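Local coordinates for protein transcriptional regulator (NtrC family) (Aquifex aeolicus, PDB 3DZD) that probably activates transcription by sigma54 RNA polymerase, as an NtrC-family response regulator whose AAA+ domain binds adenine nucleotide and is held here in the inactive state, at residues 133-138 and 303-307; 137-141 and 296-300; 145-150 and 171-176; 178-184 and 221-227. All blocks are in the same frame, centred on the assembly; numbering follows the deposited sequence.

Contact 1 (133-138 and 303-307); sequences GEHPKI and ERGKD
The carboxylate of Asp307 reaches across to the backbone just ahead of helix 136-149, and its OD1 accepts two amide hydrogens. Glu134 N lies 2.7 Å from Asp307 OD1, fairly straight (162°), while His135 N approaches the same OD1 at 3.2 Å. Both amides use the syn side of the oxygen but come from opposite faces of the carboxylate plane. OD2 packs on Gly133 CA and on CG1 of Ile138. Beside it the CD1 methyl of Ile138 lies over one face of the Arg304 guanidinium, whose NH2 bonds Pro299 O. His135, with CG anti to its own N (chi1 -169°), brings its ring obliquely to the 304-305 peptide, CD2 3.4 Å from Arg304 C, with Glu303 O over one face, and ND1 caps the helix, accepting from Lys137 N. The outer side is looser: Lys137 NZ stays 4.1 Å from Glu303 OE1, and a water joins this NZ to Glu303 O. Replacing Asp307 by alanine is likely to leave the amides of Glu134 and His135 without their shared acceptor. A buried carboxylate gripping two backbone N-H groups thus joins the lid region to the loop ahead of helix 136-149, with Arg304 close to the bound ADP.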
loop_
_atom_site.group_PDB
_atom_site.type_symbol
_atom_site.label_atom_id
_atom_site.label_comp_id
_atom_site.label_asym_id
_atom_site.label_seq_id
_atom_site.Cartn_x
_atom_site.Cartn_y
_atom_site.Cartn_z
ATOM N N GLY A 133 12.310 22.097 -9.306
ATOM C CA GLY A 133 13.288 22.609 -10.243
ATOM C C GLY A 133 12.675 23.448 -11.348
ATOM O O GLY A 133 11.653 23.072 -11.940
ATOM N N GLU A 134 13.315 24.576 -11.638
ATOM C CA GLU A 134 12.865 25.470 -12.696
ATOM C C GLU A 134 13.934 25.722 -13.772
ATOM O O GLU A 134 13.679 26.435 -14.731
ATOM C CB GLU A 134 12.363 26.801 -12.112
ATOM C CG GLU A 134 11.134 26.671 -11.195
ATOM C CD GLU A 134 9.915 26.092 -11.902
ATOM O OE1 GLU A 134 9.617 26.511 -13.046
ATOM O OE2 GLU A 134 9.246 25.215 -11.306
ATOM N N HIS A 135 15.126 25.148 -13.623
ATOM C CA HIS A 135 16.127 25.265 -14.682
ATOM C C HIS A 135 15.571 24.705 -15.982
ATOM O O HIS A 135 14.970 23.636 -15.981
ATOM C CB HIS A 135 17.423 24.525 -14.344
ATOM C CG HIS A 135 18.551 24.852 -15.276
ATOM N ND1 HIS A 135 18.675 24.287 -16.526
ATOM C CD2 HIS A 135 19.597 25.708 -15.147
ATOM C CE1 HIS A 135 19.754 24.762 -17.123
ATOM N NE2 HIS A 135 20.325 25.633 -16.308
ATOM N N PRO A 136 15.786 25.427 -17.096
ATOM C CA PRO A 136 15.318 25.016 -18.428
ATOM C C PRO A 136 15.557 23.528 -18.723
ATOM O O PRO A 136 14.729 22.878 -19.369
ATOM C CB PRO A 136 16.145 25.891 -19.370
ATOM C CG PRO A 136 16.419 27.143 -18.563
ATOM C CD PRO A 136 16.555 26.688 -17.133
ATOM N N LYS A 137 16.672 22.983 -18.254
ATOM C CA LYS A 137 16.915 21.558 -18.462
ATOM C C LYS A 137 15.908 20.694 -17.690
ATOM O O LYS A 137 15.420 19.688 -18.207
ATOM C CB LYS A 137 18.359 21.196 -18.120
ATOM C CG LYS A 137 19.335 21.689 -19.184
ATOM C CD LYS A 137 20.789 21.722 -18.715
ATOM C CE LYS A 137 21.704 21.643 -19.947
ATOM N NZ LYS A 137 23.039 22.287 -19.771
ATOM N N ILE A 138 15.576 21.107 -16.471
ATOM C CA ILE A 138 14.588 20.379 -15.689
ATOM C C ILE A 138 13.172 20.557 -16.218
ATOM O O ILE A 138 12.405 19.612 -16.251
ATOM C CB ILE A 138 14.618 20.772 -14.217
ATOM C CG1 ILE A 138 15.986 20.435 -13.615
ATOM C CG2 ILE A 138 13.488 20.060 -13.482
ATOM C CD1 ILE A 138 16.323 18.952 -13.626
ATOM N N GLU A 303 24.651 21.671 -12.350
ATOM C CA GLU A 303 24.321 22.158 -13.691
ATOM C C GLU A 303 22.937 22.779 -13.731
ATOM O O GLU A 303 22.428 23.078 -14.805
ATOM C CB GLU A 303 24.395 21.035 -14.735
ATOM C CG GLU A 303 25.809 20.632 -15.135
ATOM C CD GLU A 303 25.829 19.615 -16.278
ATOM O OE1 GLU A 303 24.944 19.672 -17.174
ATOM O OE2 GLU A 303 26.744 18.758 -16.283
ATOM N N ARG A 304 22.331 22.980 -12.562
ATOM C CA ARG A 304 20.917 23.349 -12.505
ATOM C C ARG A 304 20.660 24.770 -12.021
ATOM O O ARG A 304 19.542 25.108 -11.610
ATOM C CB ARG A 304 20.142 22.363 -11.645
ATOM C CG ARG A 304 20.235 20.950 -12.143
ATOM C CD ARG A 304 19.146 20.122 -11.533
ATOM N NE ARG A 304 19.419 18.698 -11.658
ATOM C CZ ARG A 304 18.781 17.765 -10.963
ATOM N NH1 ARG A 304 17.836 18.133 -10.102
ATOM N NH2 ARG A 304 19.074 16.474 -11.134
ATOM N N GLY A 305 21.695 25.602 -12.094
ATOM C CA GLY A 305 21.551 26.998 -11.764
ATOM C C GLY A 305 21.114 27.170 -10.328
ATOM O O GLY A 305 21.773 26.680 -9.397
ATOM N N LYS A 306 19.987 27.851 -10.150
ATOM C CA LYS A 306 19.504 28.213 -8.832
ATOM C C LYS A 306 18.500 27.199 -8.268
ATOM O O LYS A 306 17.872 27.433 -7.235
ATOM C CB LYS A 306 18.930 29.631 -8.872
ATOM C CG LYS A 306 20.016 30.716 -8.753
ATOM C CD LYS A 306 19.693 31.959 -9.565
ATOM C CE LYS A 306 19.055 33.044 -8.719
ATOM N NZ LYS A 306 19.999 33.551 -7.684
ATOM N N ASP A 307 18.361 26.059 -8.937
ATOM C CA ASP A 307 17.558 24.988 -8.381
ATOM C C ASP A 307 18.109 24.613 -7.009
ATOM O O ASP A 307 17.374 24.134 -6.160
ATOM C CB ASP A 307 17.562 23.758 -9.290
ATOM C CG ASP A 307 16.551 23.854 -10.420
ATOM O OD1 ASP A 307 15.780 24.841 -10.475
ATOM O OD2 ASP A 307 16.531 22.929 -11.259
HETATM O O HOH W 1 23.337 23.542 -17.489
#

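Contact 2 (137-141 and 296-300); sequences KILEI and IYLPP
In the AAA+ core the first helix of the domain, 136-149, packs against the edge strand 294-297 of the parallel sheet and the chain leaving it, and Ile141 fills the angle between them. Its CG1 lies anti to the carbonyl carbon (chi1 -70°) and the chain runs on extended, carrying CD1 to the other backbone. There CD1 sits 3.3 Å from Tyr297 O and equally close, 3.3 Å, to the CD2 methyl of Leu298, whose side chain crosses it at about a right angle. The same CD1 also meets Pro299 CD at 4.0 Å. Lower down, CG1 and CG2 of Ile141 both rest on the CG2 branch of Ile296, at 4.1 Å. One turn earlier Lys137 comes nearest with its CB, 4.0 Å from Pro299 CG, while the end of its chain leads away, and Ile138 brings CD1 to Pro299 CD. No hydrogen bond crosses; the contact is van der Waals packing, mostly between apolar side chains. Helix 165-176 lies beside helix 136-149 on the same face: Ile296 and Leu298 touch its Val168, and Ile296 also meets Leu144 and Ile148. Their backbones pair with strand 155-158, placing this contact at the outer edge of the sheet.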
loop_
_atom_site.group_PDB
_atom_site.type_symbol
_atom_site.label_atom_id
_atom_site.label_comp_id
_atom_site.label_asym_id
_atom_site.label_seq_id
_atom_site.Cartn_x
_atom_site.Cartn_y
_atom_site.Cartn_z
ATOM N N LYS A 137 16.672 22.983 -18.254
ATOM C CA LYS A 137 16.915 21.558 -18.462
ATOM C C LYS A 137 15.908 20.694 -17.690
ATOM O O LYS A 137 15.420 19.688 -18.207
ATOM C CB LYS A 137 18.359 21.196 -18.120
ATOM C CG LYS A 137 19.335 21.689 -19.184
ATOM C CD LYS A 137 20.789 21.722 -18.715
ATOM C CE LYS A 137 21.704 21.643 -19.947
ATOM N NZ LYS A 137 23.039 22.287 -19.771
ATOM N N ILE A 138 15.576 21.107 -16.471
ATOM C CA ILE A 138 14.588 20.379 -15.689
ATOM C C ILE A 138 13.172 20.557 -16.218
ATOM O O ILE A 138 12.405 19.612 -16.251
ATOM C CB ILE A 138 14.618 20.772 -14.217
ATOM C CG1 ILE A 138 15.986 20.435 -13.615
ATOM C CG2 ILE A 138 13.488 20.060 -13.482
ATOM C CD1 ILE A 138 16.323 18.952 -13.626
ATOM N N LEU A 139 12.825 21.769 -16.635
ATOM C CA LEU A 139 11.509 22.007 -17.230
ATOM C C LEU A 139 11.315 21.173 -18.499
ATOM O O LEU A 139 10.211 20.712 -18.787
ATOM C CB LEU A 139 11.302 23.498 -17.519
ATOM C CG LEU A 139 11.332 24.356 -16.248
ATOM C CD1 LEU A 139 11.209 25.838 -16.562
ATOM C CD2 LEU A 139 10.234 23.898 -15.269
ATOM N N GLU A 140 12.394 20.974 -19.244
ATOM C CA GLU A 140 12.361 20.160 -20.453
ATOM C C GLU A 140 12.011 18.702 -20.124
ATOM O O GLU A 140 11.178 18.094 -20.788
ATOM C CB GLU A 140 13.712 20.262 -21.161
ATOM C CG GLU A 140 13.808 19.565 -22.500
ATOM C CD GLU A 140 15.214 19.667 -23.101
ATOM O OE1 GLU A 140 16.198 19.743 -22.318
ATOM O OE2 GLU A 140 15.338 19.677 -24.356
ATOM N N ILE A 141 12.647 18.157 -19.083
ATOM C CA ILE A 141 12.339 16.813 -18.577
ATOM C C ILE A 141 10.871 16.733 -18.123
ATOM O O ILE A 141 10.155 15.784 -18.451
ATOM C CB ILE A 141 13.299 16.407 -17.420
ATOM C CG1 ILE A 141 14.715 16.163 -17.956
ATOM C CG2 ILE A 141 12.789 15.185 -16.661
ATOM C CD1 ILE A 141 15.794 16.136 -16.905
ATOM N N ILE A 296 16.122 9.417 -20.797
ATOM C CA ILE A 296 16.067 10.711 -20.159
ATOM C C ILE A 296 17.388 10.883 -19.448
ATOM O O ILE A 296 17.870 9.955 -18.792
ATOM C CB ILE A 296 14.948 10.787 -19.103
ATOM C CG1 ILE A 296 13.583 10.555 -19.739
ATOM C CG2 ILE A 296 14.997 12.124 -18.363
ATOM C CD1 ILE A 296 12.474 10.312 -18.735
ATOM N N TYR A 297 17.968 12.069 -19.582
ATOM C CA TYR A 297 19.197 12.413 -18.890
ATOM C C TYR A 297 18.906 13.454 -17.814
ATOM O O TYR A 297 18.399 14.526 -18.120
ATOM C CB TYR A 297 20.224 12.969 -19.882
ATOM C CG TYR A 297 21.469 13.477 -19.207
ATOM C CD1 TYR A 297 22.415 12.594 -18.714
ATOM C CD2 TYR A 297 21.693 14.831 -19.049
ATOM C CE1 TYR A 297 23.549 13.046 -18.088
ATOM C CE2 TYR A 297 22.824 15.298 -18.435
ATOM C CZ TYR A 297 23.754 14.404 -17.953
ATOM O OH TYR A 297 24.889 14.856 -17.320
ATOM N N LEU A 298 19.205 13.131 -16.561
ATOM C CA LEU A 298 19.110 14.105 -15.475
ATOM C C LEU A 298 20.468 14.728 -15.218
ATOM O O LEU A 298 21.406 14.031 -14.863
ATOM C CB LEU A 298 18.637 13.444 -14.173
ATOM C CG LEU A 298 17.326 12.672 -14.216
ATOM C CD1 LEU A 298 16.887 12.255 -12.807
ATOM C CD2 LEU A 298 16.252 13.508 -14.904
ATOM N N PRO A 299 20.573 16.050 -15.371
ATOM C CA PRO A 299 21.843 16.760 -15.143
ATOM C C PRO A 299 22.250 16.776 -13.663
ATOM O O PRO A 299 21.376 16.739 -12.803
ATOM C CB PRO A 299 21.537 18.198 -15.582
ATOM C CG PRO A 299 20.109 18.222 -16.007
ATOM C CD PRO A 299 19.444 16.960 -15.614
ATOM N N PRO A 300 23.560 16.863 -13.372
ATOM C CA PRO A 300 23.989 17.038 -11.982
ATOM C C PRO A 300 23.391 18.303 -11.394
ATOM O O PRO A 300 23.019 19.233 -12.121
ATOM C CB PRO A 300 25.506 17.189 -12.089
ATOM C CG PRO A 300 25.870 16.645 -13.428
ATOM C CD PRO A 300 24.695 16.878 -14.309
#

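Contact 3 (145-150 and 171-176); sequences IPKIAK and LIHRYS
Ile145 lays its CG2 methyl against CG1 of Ile172, 3.9 Å away, the two side chains crossing at about a right angle. With CG1 anti to the carbonyl carbon (chi1 -74°), the other branch extends away from CG2, and its CD1 reaches Leu171 CD1, also at 3.9 Å. The CG2 methyl additionally lies over one face of the Tyr175 ring, more distantly. Pro146 comes to the edge of that ring, CB 3.8 Å from Tyr175 CD2, the two side chains side by side. Farther along, the small Ala149 lets the helices close up: its CB touches Ile172 O at 3.3 Å and Tyr175 CB at 3.7 Å. The short segments cross at -61°, their axes 8.3 Å apart. Lys150, bent at its last torsion, turns NZ to Tyr175 O in a weak bond at the exposed rim. Shortening Ile145 to alanine would probably open a gap between Leu171, Ile172 and the tyrosine ring. Apolar branches therefore do most of the joining of helices 136-149 and 165-176, while the carbonyl of Ala149 is bound by Arg265 and approached by Ser176 CA in a CA-H...O contact (3.2 Å to Ala149 O); Ser176 OG bonds His173 O within its own helix.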
loop_
_atom_site.group_PDB
_atom_site.type_symbol
_atom_site.label_atom_id
_atom_site.label_comp_id
_atom_site.label_asym_id
_atom_site.label_seq_id
_atom_site.Cartn_x
_atom_site.Cartn_y
_atom_site.Cartn_z
ATOM N N ILE A 145 8.199 13.891 -19.674
ATOM C CA ILE A 145 7.699 12.775 -18.881
ATOM C C ILE A 145 6.294 12.300 -19.260
ATOM O O ILE A 145 6.063 11.095 -19.398
ATOM C CB ILE A 145 7.715 13.118 -17.370
ATOM C CG1 ILE A 145 9.144 13.106 -16.823
ATOM C CG2 ILE A 145 6.864 12.148 -16.595
ATOM C CD1 ILE A 145 9.193 13.364 -15.351
ATOM N N PRO A 146 5.350 13.238 -19.414
ATOM C CA PRO A 146 3.969 12.864 -19.738
ATOM C C PRO A 146 3.829 12.282 -21.151
ATOM O O PRO A 146 2.921 11.486 -21.402
ATOM C CB PRO A 146 3.209 14.197 -19.636
ATOM C CG PRO A 146 4.103 15.109 -18.869
ATOM C CD PRO A 146 5.493 14.689 -19.217
ATOM N N LYS A 147 4.718 12.682 -22.055
ATOM C CA LYS A 147 4.724 12.161 -23.418
ATOM C C LYS A 147 5.267 10.730 -23.486
ATOM O O LYS A 147 4.794 9.908 -24.269
ATOM C CB LYS A 147 5.569 13.063 -24.309
ATOM C CG LYS A 147 5.076 14.495 -24.386
ATOM C CD LYS A 147 5.979 15.331 -25.281
ATOM C CE LYS A 147 5.357 16.687 -25.574
ATOM N NZ LYS A 147 6.033 17.380 -26.714
ATOM N N ILE A 148 6.272 10.454 -22.661
ATOM C CA ILE A 148 6.913 9.150 -22.588
ATOM C C ILE A 148 6.015 8.132 -21.892
ATOM O O ILE A 148 6.007 6.955 -22.241
ATOM C CB ILE A 148 8.209 9.256 -21.753
ATOM C CG1 ILE A 148 9.276 10.037 -22.499
ATOM C CG2 ILE A 148 8.760 7.898 -21.405
ATOM C CD1 ILE A 148 10.595 10.029 -21.775
ATOM N N ALA A 149 5.254 8.606 -20.909
ATOM C CA ALA A 149 4.649 7.738 -19.903
ATOM C C ALA A 149 3.542 6.810 -20.378
ATOM O O ALA A 149 3.364 5.732 -19.815
ATOM C CB ALA A 149 4.155 8.562 -18.734
ATOM N N LYS A 150 2.780 7.221 -21.381
ATOM C CA LYS A 150 1.622 6.430 -21.767
ATOM C C LYS A 150 1.995 5.288 -22.703
ATOM O O LYS A 150 1.140 4.515 -23.130
ATOM C CB LYS A 150 0.507 7.309 -22.337
ATOM C CG LYS A 150 -0.229 8.107 -21.262
ATOM C CD LYS A 150 -1.630 8.512 -21.701
ATOM C CE LYS A 150 -2.438 9.086 -20.540
ATOM N NZ LYS A 150 -2.650 8.094 -19.446
ATOM N N LEU A 171 7.026 9.411 -11.246
ATOM C CA LEU A 171 6.236 10.339 -12.035
ATOM C C LEU A 171 5.746 9.632 -13.277
ATOM O O LEU A 171 4.558 9.677 -13.591
ATOM C CB LEU A 171 7.053 11.577 -12.405
ATOM C CG LEU A 171 7.313 12.518 -11.221
ATOM C CD1 LEU A 171 8.142 13.733 -11.642
ATOM C CD2 LEU A 171 5.996 12.959 -10.575
ATOM N N ILE A 172 6.664 8.967 -13.976
ATOM C CA ILE A 172 6.336 8.259 -15.214
ATOM C C ILE A 172 5.239 7.224 -14.968
ATOM O O ILE A 172 4.266 7.157 -15.712
ATOM C CB ILE A 172 7.582 7.559 -15.822
ATOM C CG1 ILE A 172 8.547 8.588 -16.430
ATOM C CG2 ILE A 172 7.170 6.528 -16.865
ATOM C CD1 ILE A 172 9.913 8.022 -16.755
ATOM N N HIS A 173 5.405 6.418 -13.924
ATOM C CA HIS A 173 4.402 5.431 -13.559
ATOM C C HIS A 173 3.052 6.114 -13.332
ATOM O O HIS A 173 2.049 5.768 -13.963
ATOM C CB HIS A 173 4.837 4.667 -12.311
ATOM C CG HIS A 173 3.780 3.759 -11.761
ATOM N ND1 HIS A 173 3.369 2.615 -12.412
ATOM C CD2 HIS A 173 3.045 3.832 -10.624
ATOM C CE1 HIS A 173 2.425 2.023 -11.700
ATOM N NE2 HIS A 173 2.213 2.739 -10.610
ATOM N N ARG A 174 3.047 7.096 -12.438
ATOM C CA ARG A 174 1.867 7.913 -12.167
ATOM C C ARG A 174 1.126 8.353 -13.433
ATOM O O ARG A 174 -0.083 8.174 -13.539
ATOM C CB ARG A 174 2.267 9.148 -11.359
ATOM C CG ARG A 174 1.095 9.961 -10.848
ATOM C CD ARG A 174 0.368 9.212 -9.748
ATOM N NE ARG A 174 1.277 8.753 -8.699
ATOM C CZ ARG A 174 1.544 9.440 -7.592
ATOM N NH1 ARG A 174 0.969 10.618 -7.391
ATOM N NH2 ARG A 174 2.382 8.952 -6.685
ATOM N N TYR A 175 1.854 8.934 -14.383
ATOM C CA TYR A 175 1.254 9.460 -15.612
ATOM C C TYR A 175 0.865 8.367 -16.601
ATOM O O TYR A 175 -0.043 8.555 -17.409
ATOM C CB TYR A 175 2.195 10.458 -16.297
ATOM C CG TYR A 175 2.422 11.736 -15.514
ATOM C CD1 TYR A 175 2.581 11.709 -14.134
ATOM C CD2 TYR A 175 2.498 12.968 -16.155
ATOM C CE1 TYR A 175 2.793 12.870 -13.410
ATOM C CE2 TYR A 175 2.716 14.138 -15.437
ATOM C CZ TYR A 175 2.862 14.081 -14.064
ATOM O OH TYR A 175 3.079 15.231 -13.333
ATOM N N SER A 176 1.557 7.232 -16.544
ATOM C CA SER A 176 1.282 6.121 -17.449
ATOM C C SER A 176 -0.157 5.639 -17.283
ATOM O O SER A 176 -0.796 5.213 -18.249
ATOM C CB SER A 176 2.256 4.954 -17.215
ATOM O OG SER A 176 1.811 4.108 -16.165
#

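Contact 4 (178-184 and 221-227); sequences RKGAFVD and ADQGTLF
With chi1 of -178° in Phe182 and 176° in Phe227, both rings stand anti to their backbone nitrogens and lie side by side, pointing the same way from one face of the sheet. Phe182 CZ comes within 3.5 Å of Phe227 CB, and Asp184 CB meets the edge of the Phe227 ring. On the other face Val183 spreads its methyls, CG1 against Leu226 CD1 at 3.7 Å and CG2 against Ala221 CB, also at 3.7 Å. Between these layers the strands are joined in parallel: Val183 N donates to Thr225 O at 2.9 Å, and Phe227 N to Val183 O at 2.7 Å, while Thr225 N uses Ala181 O. At Gly180 and Gly224 the two backbones come together; Gly180 N bonds Gln223 O at 2.7 Å, and any side chain on either glycine would run into the facing chain. Arg178, bent at its third torsion, sends NE to Gly224 O at 3.0 Å from above the carbonyl plane, and its NH2 is salt-bridged to Asp263. Helix 165-176 covers the face of the two phenylalanines and helix 217-220 that of Val183 and Leu226, the alpha/beta layering of a P-loop AAA+ core.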
loop_
_atom_site.group_PDB
_atom_site.type_symbol
_atom_site.label_atom_id
_atom_site.label_comp_id
_atom_site.label_asym_id
_atom_site.label_seq_id
_atom_site.Cartn_x
_atom_site.Cartn_y
_atom_site.Cartn_z
ATOM N N ARG A 178 -1.066 3.100 -15.388
ATOM C CA ARG A 178 -1.093 1.679 -15.070
ATOM C C ARG A 178 -1.538 1.454 -13.627
ATOM O O ARG A 178 -1.109 2.166 -12.721
ATOM C CB ARG A 178 0.270 1.035 -15.373
ATOM C CG ARG A 178 0.579 0.994 -16.879
ATOM C CD ARG A 178 1.990 0.536 -17.211
ATOM N NE ARG A 178 2.212 -0.884 -16.941
ATOM C CZ ARG A 178 1.927 -1.859 -17.793
ATOM N NH1 ARG A 178 1.399 -1.577 -18.970
ATOM N NH2 ARG A 178 2.162 -3.122 -17.465
ATOM N N LYS A 179 -2.414 0.472 -13.422
ATOM C CA LYS A 179 -3.056 0.269 -12.122
ATOM C C LYS A 179 -2.225 -0.567 -11.157
ATOM O O LYS A 179 -2.421 -0.513 -9.938
ATOM C CB LYS A 179 -4.440 -0.366 -12.301
ATOM C CG LYS A 179 -5.504 0.595 -12.809
ATOM C CD LYS A 179 -5.672 1.770 -11.854
ATOM C CE LYS A 179 -5.976 1.292 -10.437
ATOM N NZ LYS A 179 -6.026 2.410 -9.449
ATOM N N GLY A 180 -1.306 -1.351 -11.703
ATOM C CA GLY A 180 -0.442 -2.174 -10.882
ATOM C C GLY A 180 0.528 -1.351 -10.052
ATOM O O GLY A 180 0.551 -0.124 -10.137
ATOM N N ALA A 181 1.347 -2.039 -9.262
ATOM C CA ALA A 181 2.217 -1.388 -8.291
ATOM C C ALA A 181 3.517 -0.868 -8.898
ATOM O O ALA A 181 3.920 -1.273 -9.995
ATOM C CB ALA A 181 2.525 -2.343 -7.141
ATOM N N PHE A 182 4.158 0.038 -8.162
ATOM C CA PHE A 182 5.498 0.509 -8.487
ATOM C C PHE A 182 6.472 -0.294 -7.651
ATOM O O PHE A 182 6.549 -0.126 -6.436
ATOM C CB PHE A 182 5.651 2.004 -8.194
ATOM C CG PHE A 182 7.009 2.569 -8.566
ATOM C CD1 PHE A 182 7.248 3.063 -9.848
ATOM C CD2 PHE A 182 8.049 2.612 -7.629
ATOM C CE1 PHE A 182 8.493 3.584 -10.191
ATOM C CE2 PHE A 182 9.299 3.127 -7.966
ATOM C CZ PHE A 182 9.523 3.616 -9.247
ATOM N N VAL A 183 7.196 -1.189 -8.306
ATOM C CA VAL A 183 8.146 -2.058 -7.633
ATOM C C VAL A 183 9.563 -1.577 -7.944
ATOM O O VAL A 183 9.977 -1.564 -9.100
ATOM C CB VAL A 183 7.978 -3.507 -8.128
ATOM C CG1 VAL A 183 8.974 -4.430 -7.461
ATOM C CG2 VAL A 183 6.563 -3.979 -7.882
ATOM N N ASP A 184 10.316 -1.153 -6.938
ATOM C CA ASP A 184 11.697 -0.787 -7.220
ATOM C C ASP A 184 12.695 -1.810 -6.692
ATOM O O ASP A 184 12.579 -2.302 -5.573
ATOM C CB ASP A 184 12.025 0.642 -6.776
ATOM C CG ASP A 184 12.048 0.810 -5.272
ATOM O OD1 ASP A 184 11.946 -0.202 -4.547
ATOM O OD2 ASP A 184 12.172 1.971 -4.817
ATOM N N ALA A 221 5.152 -6.671 -9.921
ATOM C CA ALA A 221 5.001 -5.495 -10.768
ATOM C C ALA A 221 3.942 -5.692 -11.847
ATOM O O ALA A 221 3.728 -4.817 -12.677
ATOM C CB ALA A 221 6.336 -5.121 -11.388
ATOM N N ASP A 222 3.284 -6.847 -11.823
ATOM C CA ASP A 222 2.225 -7.156 -12.775
ATOM C C ASP A 222 1.274 -5.977 -12.953
ATOM O O ASP A 222 0.756 -5.421 -11.982
ATOM C CB ASP A 222 1.449 -8.394 -12.323
ATOM C CG ASP A 222 0.675 -9.057 -13.461
ATOM O OD1 ASP A 222 0.961 -8.782 -14.650
ATOM O OD2 ASP A 222 -0.218 -9.868 -13.155
ATOM N N GLN A 223 1.067 -5.600 -14.207
ATOM C CA GLN A 223 0.230 -4.455 -14.574
ATOM C C GLN A 223 0.705 -3.134 -13.976
ATOM O O GLN A 223 -0.020 -2.145 -13.990
ATOM C CB GLN A 223 -1.235 -4.705 -14.222
ATOM C CG GLN A 223 -1.812 -5.959 -14.871
ATOM C CD GLN A 223 -3.330 -5.956 -14.894
ATOM O OE1 GLN A 223 -3.952 -5.224 -15.671
ATOM N NE2 GLN A 223 -3.936 -6.777 -14.043
ATOM N N GLY A 224 1.931 -3.124 -13.463
ATOM C CA GLY A 224 2.534 -1.912 -12.951
ATOM C C GLY A 224 3.872 -1.597 -13.598
ATOM O O GLY A 224 4.106 -1.882 -14.771
ATOM N N THR A 225 4.762 -1.015 -12.814
ATOM C CA THR A 225 6.036 -0.540 -13.328
ATOM C C THR A 225 7.138 -1.082 -12.450
ATOM O O THR A 225 7.105 -0.928 -11.232
ATOM C CB THR A 225 6.101 0.997 -13.331
ATOM O OG1 THR A 225 5.114 1.513 -14.232
ATOM C CG2 THR A 225 7.483 1.485 -13.755
ATOM N N LEU A 226 8.096 -1.745 -13.076
ATOM C CA LEU A 226 9.263 -2.256 -12.377
ATOM C C LEU A 226 10.414 -1.281 -12.609
ATOM O O LEU A 226 10.804 -1.058 -13.752
ATOM C CB LEU A 226 9.629 -3.634 -12.928
ATOM C CG LEU A 226 10.790 -4.360 -12.261
ATOM C CD1 LEU A 226 10.371 -4.870 -10.894
ATOM C CD2 LEU A 226 11.272 -5.501 -13.143
ATOM N N PHE A 227 10.931 -0.703 -11.525
ATOM C CA PHE A 227 12.069 0.223 -11.577
ATOM C C PHE A 227 13.349 -0.484 -11.149
ATOM O O PHE A 227 13.495 -0.885 -9.991
ATOM C CB PHE A 227 11.819 1.448 -10.686
ATOM C CG PHE A 227 12.995 2.413 -10.597
ATOM C CD1 PHE A 227 13.543 2.979 -11.734
ATOM C CD2 PHE A 227 13.527 2.771 -9.362
ATOM C CE1 PHE A 227 14.603 3.865 -11.646
ATOM C CE2 PHE A 227 14.583 3.654 -9.272
ATOM C CZ PHE A 227 15.123 4.204 -10.416
HETATM O O HOH W 2 -2.648 -1.359 -15.872
#

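How the contacts relate
Contacts 2, 3 and 4 belong to the AAA+ core, and contact 1 joins that core to the lid. Helix 136-149 serves the first three: its start meets the lid, the next residues meet 296-300, and its end crosses helix 165-176. Contacts 1 and 2 share Lys137 and Ile138, with centres about 8 Å apart; those of 2 and 3 are about 15 Å apart, and Ile296 packs on Ile148 and Ile172. Contact 4, about 13 Å from contact 3 between centres, pairs the edge strand farthest from 294-297. Contacts 3 and then 4 come between, so the chain enters the core at 133-141, builds the sheet, and returns at 296-307 beside the bound ADP.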